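Local coordinates for high affinity transport system protein p37 (Mycoplasma hyorhinis, PDB 3EKI) that binds thiamine diphosphate outside the cell membrane as the lipoprotein component of a high-affinity transport system, probably delivering it for uptake, at residues Thr101-Ser114 and Leu120-Phe133. Sequence-based numbering, arbitrary orientation.
With CA (calcium ion), chain D; TPP (thiamine diphosphate), chain B.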
loop_
_atom_site.group_PDB
_atom_site.type_symbol
_atom_site.label_atom_id
_atom_site.label_comp_id
_atom_site.label_asym_id
_atom_site.label_seq_id
_atom_site.Cartn_x
_atom_site.Cartn_y
_atom_site.Cartn_z
ATOM N N THR A 101 -17.787 -2.377 10.669
ATOM C CA THR A 101 -18.118 -1.041 11.145
ATOM C C THR A 101 -17.275 -0.057 10.327
ATOM O O THR A 101 -16.106 -0.377 10.038
ATOM C CB THR A 101 -17.941 -0.968 12.665
ATOM O OG1 THR A 101 -18.585 0.213 13.166
ATOM C CG2 THR A 101 -16.474 -0.868 13.063
ATOM N N PRO A 102 -17.810 1.080 9.884
ATOM C CA PRO A 102 -16.998 2.053 9.146
ATOM C C PRO A 102 -15.970 2.730 10.036
ATOM O O PRO A 102 -16.280 3.101 11.160
ATOM C CB PRO A 102 -18.006 3.116 8.679
ATOM C CG PRO A 102 -19.129 3.017 9.653
ATOM C CD PRO A 102 -19.205 1.546 9.987
ATOM N N ILE A 103 -14.768 2.893 9.500
ATOM C CA ILE A 103 -13.702 3.599 10.198
ATOM C C ILE A 103 -13.140 4.737 9.340
ATOM O O ILE A 103 -12.808 4.548 8.166
ATOM C CB ILE A 103 -12.554 2.654 10.592
ATOM C CG1 ILE A 103 -13.019 1.455 11.430
ATOM C CG2 ILE A 103 -11.459 3.433 11.304
ATOM C CD1 ILE A 103 -13.610 1.874 12.759
ATOM N N GLN A 104 -13.064 5.894 9.979
ATOM C CA GLN A 104 -12.739 7.134 9.252
ATOM C C GLN A 104 -11.340 7.098 8.659
ATOM O O GLN A 104 -11.133 7.470 7.498
ATOM C CB GLN A 104 -12.959 8.318 10.201
ATOM C CG GLN A 104 -14.305 8.322 10.911
ATOM C CD GLN A 104 -14.423 7.571 12.216
ATOM O OE1 GLN A 104 -14.897 6.434 12.288
ATOM N NE2 GLN A 104 -14.008 8.204 13.316
ATOM N N ASP A 105 -10.350 6.641 9.422
ATOM C CA ASP A 105 -8.976 6.567 8.934
ATOM C C ASP A 105 -8.141 5.705 9.859
ATOM O O ASP A 105 -8.618 5.214 10.898
ATOM C CB ASP A 105 -8.324 7.938 8.794
ATOM C CG ASP A 105 -8.238 8.760 10.047
ATOM O OD1 ASP A 105 -8.437 9.995 9.951
ATOM O OD2 ASP A 105 -7.990 8.238 11.149
ATOM N N PHE A 106 -6.885 5.490 9.498
ATOM C CA PHE A 106 -6.100 4.507 10.237
ATOM C C PHE A 106 -5.833 4.950 11.669
ATOM O O PHE A 106 -5.697 4.097 12.544
ATOM C CB PHE A 106 -4.767 4.189 9.558
ATOM C CG PHE A 106 -3.623 5.122 9.893
ATOM C CD1 PHE A 106 -2.660 4.786 10.842
ATOM C CD2 PHE A 106 -3.530 6.332 9.237
ATOM C CE1 PHE A 106 -1.640 5.679 11.127
ATOM C CE2 PHE A 106 -2.508 7.226 9.524
ATOM C CZ PHE A 106 -1.559 6.897 10.472
ATOM N N THR A 107 -5.699 6.260 11.926
ATOM C CA THR A 107 -5.463 6.639 13.318
ATOM C C THR A 107 -6.626 6.175 14.194
ATOM O O THR A 107 -6.453 5.669 15.305
ATOM C CB THR A 107 -5.298 8.164 13.497
ATOM O OG1 THR A 107 -6.537 8.791 13.147
ATOM C CG2 THR A 107 -4.263 8.697 12.540
ATOM N N VAL A 108 -7.837 6.371 13.682
ATOM C CA VAL A 108 -9.025 5.933 14.409
ATOM C C VAL A 108 -8.996 4.419 14.584
ATOM O O VAL A 108 -9.390 3.898 15.627
ATOM C CB VAL A 108 -10.317 6.357 13.696
ATOM C CG1 VAL A 108 -11.541 5.874 14.450
ATOM C CG2 VAL A 108 -10.342 7.874 13.536
ATOM N N LEU A 109 -8.530 3.692 13.580
ATOM C CA LEU A 109 -8.521 2.236 13.717
ATOM C C LEU A 109 -7.612 1.814 14.843
ATOM O O LEU A 109 -7.961 1.016 15.720
ATOM C CB LEU A 109 -8.051 1.557 12.434
ATOM C CG LEU A 109 -8.035 0.026 12.505
ATOM C CD1 LEU A 109 -9.475 -0.471 12.364
ATOM C CD2 LEU A 109 -7.143 -0.587 11.452
ATOM N N LEU A 110 -6.383 2.352 14.800
ATOM C CA LEU A 110 -5.405 1.901 15.783
ATOM C C LEU A 110 -5.754 2.430 17.168
ATOM O O LEU A 110 -5.598 1.671 18.115
ATOM C CB LEU A 110 -3.988 2.290 15.390
ATOM C CG LEU A 110 -3.503 1.741 14.046
ATOM C CD1 LEU A 110 -2.089 2.241 13.806
ATOM C CD2 LEU A 110 -3.597 0.224 13.988
ATOM N N ASN A 111 -6.217 3.672 17.258
ATOM C CA ASN A 111 -6.618 4.144 18.584
ATOM C C ASN A 111 -7.783 3.332 19.132
ATOM O O ASN A 111 -7.832 3.007 20.315
ATOM C CB ASN A 111 -7.029 5.606 18.511
ATOM C CG ASN A 111 -5.908 6.592 18.286
ATOM O OD1 ASN A 111 -4.733 6.255 18.370
ATOM N ND2 ASN A 111 -6.297 7.830 17.993
ATOM N N ASN A 112 -8.752 3.029 18.272
ATOM C CA ASN A 112 -9.942 2.339 18.790
ATOM C C ASN A 112 -9.585 0.904 19.130
ATOM O O ASN A 112 -10.074 0.377 20.123
ATOM C CB ASN A 112 -11.087 2.420 17.803
ATOM C CG ASN A 112 -11.868 3.713 17.828
ATOM O OD1 ASN A 112 -11.436 4.744 18.349
ATOM N ND2 ASN A 112 -13.056 3.671 17.231
ATOM N N LEU A 113 -8.730 0.256 18.347
ATOM C CA LEU A 113 -8.323 -1.090 18.733
ATOM C C LEU A 113 -7.567 -1.086 20.054
ATOM O O LEU A 113 -7.629 -2.045 20.837
ATOM C CB LEU A 113 -7.446 -1.715 17.657
ATOM C CG LEU A 113 -8.142 -2.173 16.377
ATOM C CD1 LEU A 113 -7.103 -2.595 15.341
ATOM C CD2 LEU A 113 -9.115 -3.306 16.641
ATOM N N SER A 114 -6.836 -0.003 20.303
ATOM C CA SER A 114 -6.065 0.056 21.541
ATOM C C SER A 114 -6.932 0.221 22.782
ATOM O O SER A 114 -6.390 -0.021 23.859
ATOM C CB SER A 114 -5.097 1.247 21.483
ATOM O OG SER A 114 -4.108 0.948 20.522
ATOM N N LEU A 120 -15.167 -3.235 18.435
ATOM C CA LEU A 120 -14.236 -3.238 17.305
ATOM C C LEU A 120 -13.080 -4.184 17.631
ATOM O O LEU A 120 -12.263 -3.935 18.515
ATOM C CB LEU A 120 -13.691 -1.846 16.984
ATOM C CG LEU A 120 -12.605 -1.815 15.901
ATOM C CD1 LEU A 120 -13.184 -2.234 14.562
ATOM C CD2 LEU A 120 -11.999 -0.425 15.842
ATOM N N ASP A 121 -13.037 -5.297 16.919
ATOM C CA ASP A 121 -12.137 -6.393 17.255
ATOM C C ASP A 121 -10.907 -6.530 16.362
ATOM O O ASP A 121 -9.895 -7.092 16.800
ATOM C CB ASP A 121 -12.936 -7.698 17.198
ATOM C CG ASP A 121 -14.191 -7.676 18.058
ATOM O OD1 ASP A 121 -15.315 -7.630 17.529
ATOM O OD2 ASP A 121 -14.038 -7.600 19.299
ATOM N N PHE A 122 -10.993 -6.069 15.118
ATOM C CA PHE A 122 -9.911 -6.331 14.180
ATOM C C PHE A 122 -9.956 -5.324 13.044
ATOM O O PHE A 122 -11.000 -4.811 12.661
ATOM C CB PHE A 122 -10.058 -7.740 13.626
ATOM C CG PHE A 122 -9.163 -8.221 12.518
ATOM C CD1 PHE A 122 -7.983 -8.872 12.809
ATOM C CD2 PHE A 122 -9.536 -8.022 11.196
ATOM C CE1 PHE A 122 -7.164 -9.322 11.780
ATOM C CE2 PHE A 122 -8.723 -8.452 10.158
ATOM C CZ PHE A 122 -7.560 -9.113 10.491
ATOM N N GLY A 123 -8.771 -5.085 12.490
ATOM C CA GLY A 123 -8.752 -4.379 11.195
ATOM C C GLY A 123 -7.423 -4.573 10.508
ATOM O O GLY A 123 -6.498 -5.170 11.054
ATOM N N ILE A 124 -7.302 -4.109 9.260
ATOM C CA ILE A 124 -6.085 -4.294 8.475
ATOM C C ILE A 124 -5.471 -2.925 8.164
ATOM O O ILE A 124 -6.221 -2.060 7.700
ATOM C CB ILE A 124 -6.392 -5.095 7.206
ATOM C CG1 ILE A 124 -7.001 -6.456 7.539
ATOM C CG2 ILE A 124 -5.140 -5.212 6.358
ATOM C CD1 ILE A 124 -7.540 -7.239 6.360
ATOM N N ASN A 125 -4.195 -2.784 8.502
ATOM C CA ASN A 125 -3.506 -1.510 8.518
ATOM C C ASN A 125 -2.223 -1.562 7.701
ATOM O O ASN A 125 -1.589 -2.593 7.610
ATOM C CB ASN A 125 -3.126 -1.077 9.948
ATOM C CG ASN A 125 -3.031 0.421 10.114
ATOM O OD1 ASN A 125 -4.026 1.093 10.376
ATOM N ND2 ASN A 125 -1.854 1.031 9.976
ATOM N N ALA A 126 -1.872 -0.385 7.175
ATOM C CA ALA A 126 -0.571 -0.308 6.499
ATOM C C ALA A 126 0.528 -0.703 7.475
ATOM O O ALA A 126 0.480 -0.290 8.643
ATOM C CB ALA A 126 -0.378 1.096 5.963
ATOM N N SER A 127 1.497 -1.485 7.010
ATOM C CA SER A 127 2.529 -1.995 7.892
ATOM C C SER A 127 3.410 -0.931 8.529
ATOM O O SER A 127 3.713 -0.933 9.728
ATOM C CB SER A 127 3.400 -2.995 7.114
ATOM O OG SER A 127 4.180 -2.341 6.113
ATOM N N GLY A 128 3.871 0.053 7.739
ATOM C CA GLY A 128 4.774 1.043 8.323
ATOM C C GLY A 128 4.116 1.830 9.423
ATOM O O GLY A 128 4.646 2.031 10.515
ATOM N N LYS A 129 2.904 2.309 9.157
ATOM C CA LYS A 129 2.158 3.084 10.142
ATOM C C LYS A 129 1.933 2.267 11.417
ATOM O O LYS A 129 1.969 2.759 12.535
ATOM C CB LYS A 129 0.818 3.512 9.567
ATOM C CG LYS A 129 0.937 4.606 8.516
ATOM C CD LYS A 129 -0.353 4.785 7.746
ATOM C CE LYS A 129 -0.303 6.094 6.951
ATOM N NZ LYS A 129 -0.737 5.854 5.554
ATOM N N LEU A 130 1.691 0.975 11.222
ATOM C CA LEU A 130 1.491 0.132 12.415
ATOM C C LEU A 130 2.777 -0.025 13.202
ATOM O O LEU A 130 2.792 0.041 14.441
ATOM C CB LEU A 130 0.959 -1.222 11.964
ATOM C CG LEU A 130 0.862 -2.307 13.033
ATOM C CD1 LEU A 130 -0.141 -1.920 14.113
ATOM C CD2 LEU A 130 0.473 -3.611 12.353
ATOM N N VAL A 131 3.892 -0.241 12.513
ATOM C CA VAL A 131 5.174 -0.370 13.188
ATOM C C VAL A 131 5.442 0.893 13.992
ATOM O O VAL A 131 5.816 0.828 15.163
ATOM C CB VAL A 131 6.315 -0.646 12.178
ATOM C CG1 VAL A 131 7.692 -0.455 12.807
ATOM C CG2 VAL A 131 6.177 -2.056 11.601
ATOM N N GLU A 132 5.235 2.066 13.394
ATOM C CA GLU A 132 5.504 3.327 14.099
ATOM C C GLU A 132 4.553 3.479 15.288
ATOM O O GLU A 132 4.896 4.007 16.351
ATOM C CB GLU A 132 5.375 4.500 13.151
ATOM C CG GLU A 132 6.316 4.572 11.966
ATOM C CD GLU A 132 7.764 4.848 12.311
ATOM O OE1 GLU A 132 8.010 5.253 13.467
ATOM O OE2 GLU A 132 8.648 4.669 11.439
ATOM N N PHE A 133 3.311 3.003 15.140
ATOM C CA PHE A 133 2.359 3.123 16.252
ATOM C C PHE A 133 2.800 2.239 17.410
ATOM O O PHE A 133 2.781 2.626 18.581
ATOM C CB PHE A 133 0.959 2.737 15.768
ATOM C CG PHE A 133 -0.104 2.750 16.857
ATOM C CD1 PHE A 133 -0.746 3.920 17.198
ATOM C CD2 PHE A 133 -0.458 1.590 17.517
ATOM C CE1 PHE A 133 -1.721 3.948 18.185
ATOM C CE2 PHE A 133 -1.432 1.605 18.521
ATOM C CZ PHE A 133 -2.071 2.778 18.834
HETATM CA CA CA D . -16.733 -8.001 19.269
HETATM N "N1'" TPP B . -4.367 -2.557 -5.489
HETATM C "C2'" TPP B . -5.683 -2.236 -5.529
HETATM C CM2 TPP B . -6.625 -3.099 -6.374
HETATM N "N3'" TPP B . -6.156 -1.187 -4.831
HETATM C "C4'" TPP B . -5.318 -0.506 -4.005
HETATM N "N4'" TPP B . -5.828 0.475 -3.257
HETATM C "C5'" TPP B . -3.944 -0.783 -3.993
HETATM C "C6'" TPP B . -3.500 -1.842 -4.777
HETATM C "C7'" TPP B . -2.896 -0.018 -3.170
HETATM N N3 TPP B . -2.656 -0.517 -1.805
HETATM C C2 TPP B . -3.569 -1.113 -1.037
HETATM S S1 TPP B . -2.840 -1.566 0.486
HETATM C C5 TPP B . -1.297 -0.887 0.028
HETATM C C4 TPP B . -1.456 -0.272 -1.200
HETATM C CM4 TPP B . -0.248 0.240 -2.014
HETATM C C6 TPP B . -0.071 -0.829 0.945
HETATM C C7 TPP B . -0.242 0.266 2.002
HETATM O O7 TPP B . -0.297 1.549 1.343
HETATM P PA TPP B . -0.961 2.858 1.953
HETATM O O1A TPP B . -1.110 3.856 0.866
HETATM O O2A TPP B . -2.234 2.514 2.673
HETATM O O3A TPP B . -0.023 3.369 3.114
HETATM P PB TPP B . 1.236 4.355 2.964
HETATM O O1B TPP B . 2.287 3.716 2.109
HETATM O O2B TPP B . 1.724 4.554 4.454
HETATM O O3B TPP B . 0.748 5.773 2.443
HETATM O O HOH W 1 -11.144 -2.219 20.508
HETATM O O HOH W 2 -18.674 -7.273 17.678
HETATM O O HOH W 3 -18.764 -8.205 20.769
#
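The Phe106 ring has Lys129 laid across one face, with CD 3.5 Å from the ring centroid and almost on the normal, while Thr107 CG2 sits nearer the rim of the opposite face. Phe106 CG occupies the position between backbone N and carbonyl carbon (chi1 86°), which turns the ring toward helix 127-136. The lysine chain bends at its last torsion, and NZ, an off-centre cation-pi partner of Phe106, donates to TPP O2B at 3.0 Å. On the Phe133 ring, Leu110 CB stands over the centre of one face, 3.8 Å from the centroid; Ser114 OG lies in plane at the edge, 3.2 Å from Phe133 CZ. That hydroxyl is turned by its own bond to Leu110 O, which also accepts from Ser114 N.

On strand 122-125, Asn125 points toward helix 106-115. Its ND2 donates in plane to a lone pair of Ala126 O (3.0 Å), fixing the amide so that OD1 rests against Phe106 CB, Leu109 CD2 and Leu110 CD2. Gly123 gives Leu109 CD1 room to lie 4.1 Å from Gly123 CA. At the far end Leu120 CD2 meets Asn112 CB at 3.6 Å, and Asp121 binds calcium through both carboxylate oxygens, with Asp43, Ser45 and Pro118 completing the protein ligands; its OD2 also hydrogen-bonds to Arg349.

Helix 106-115 packs mainly through apolar and CH-pi contacts. In this periplasmic binding protein clan member one end serves a calcium site and the other, through Ala126 and Lys129, the thiamine diphosphate pocket, where the Phe106 face probably helps hold the Lys129 chain, and its charge, in line with the diphosphate.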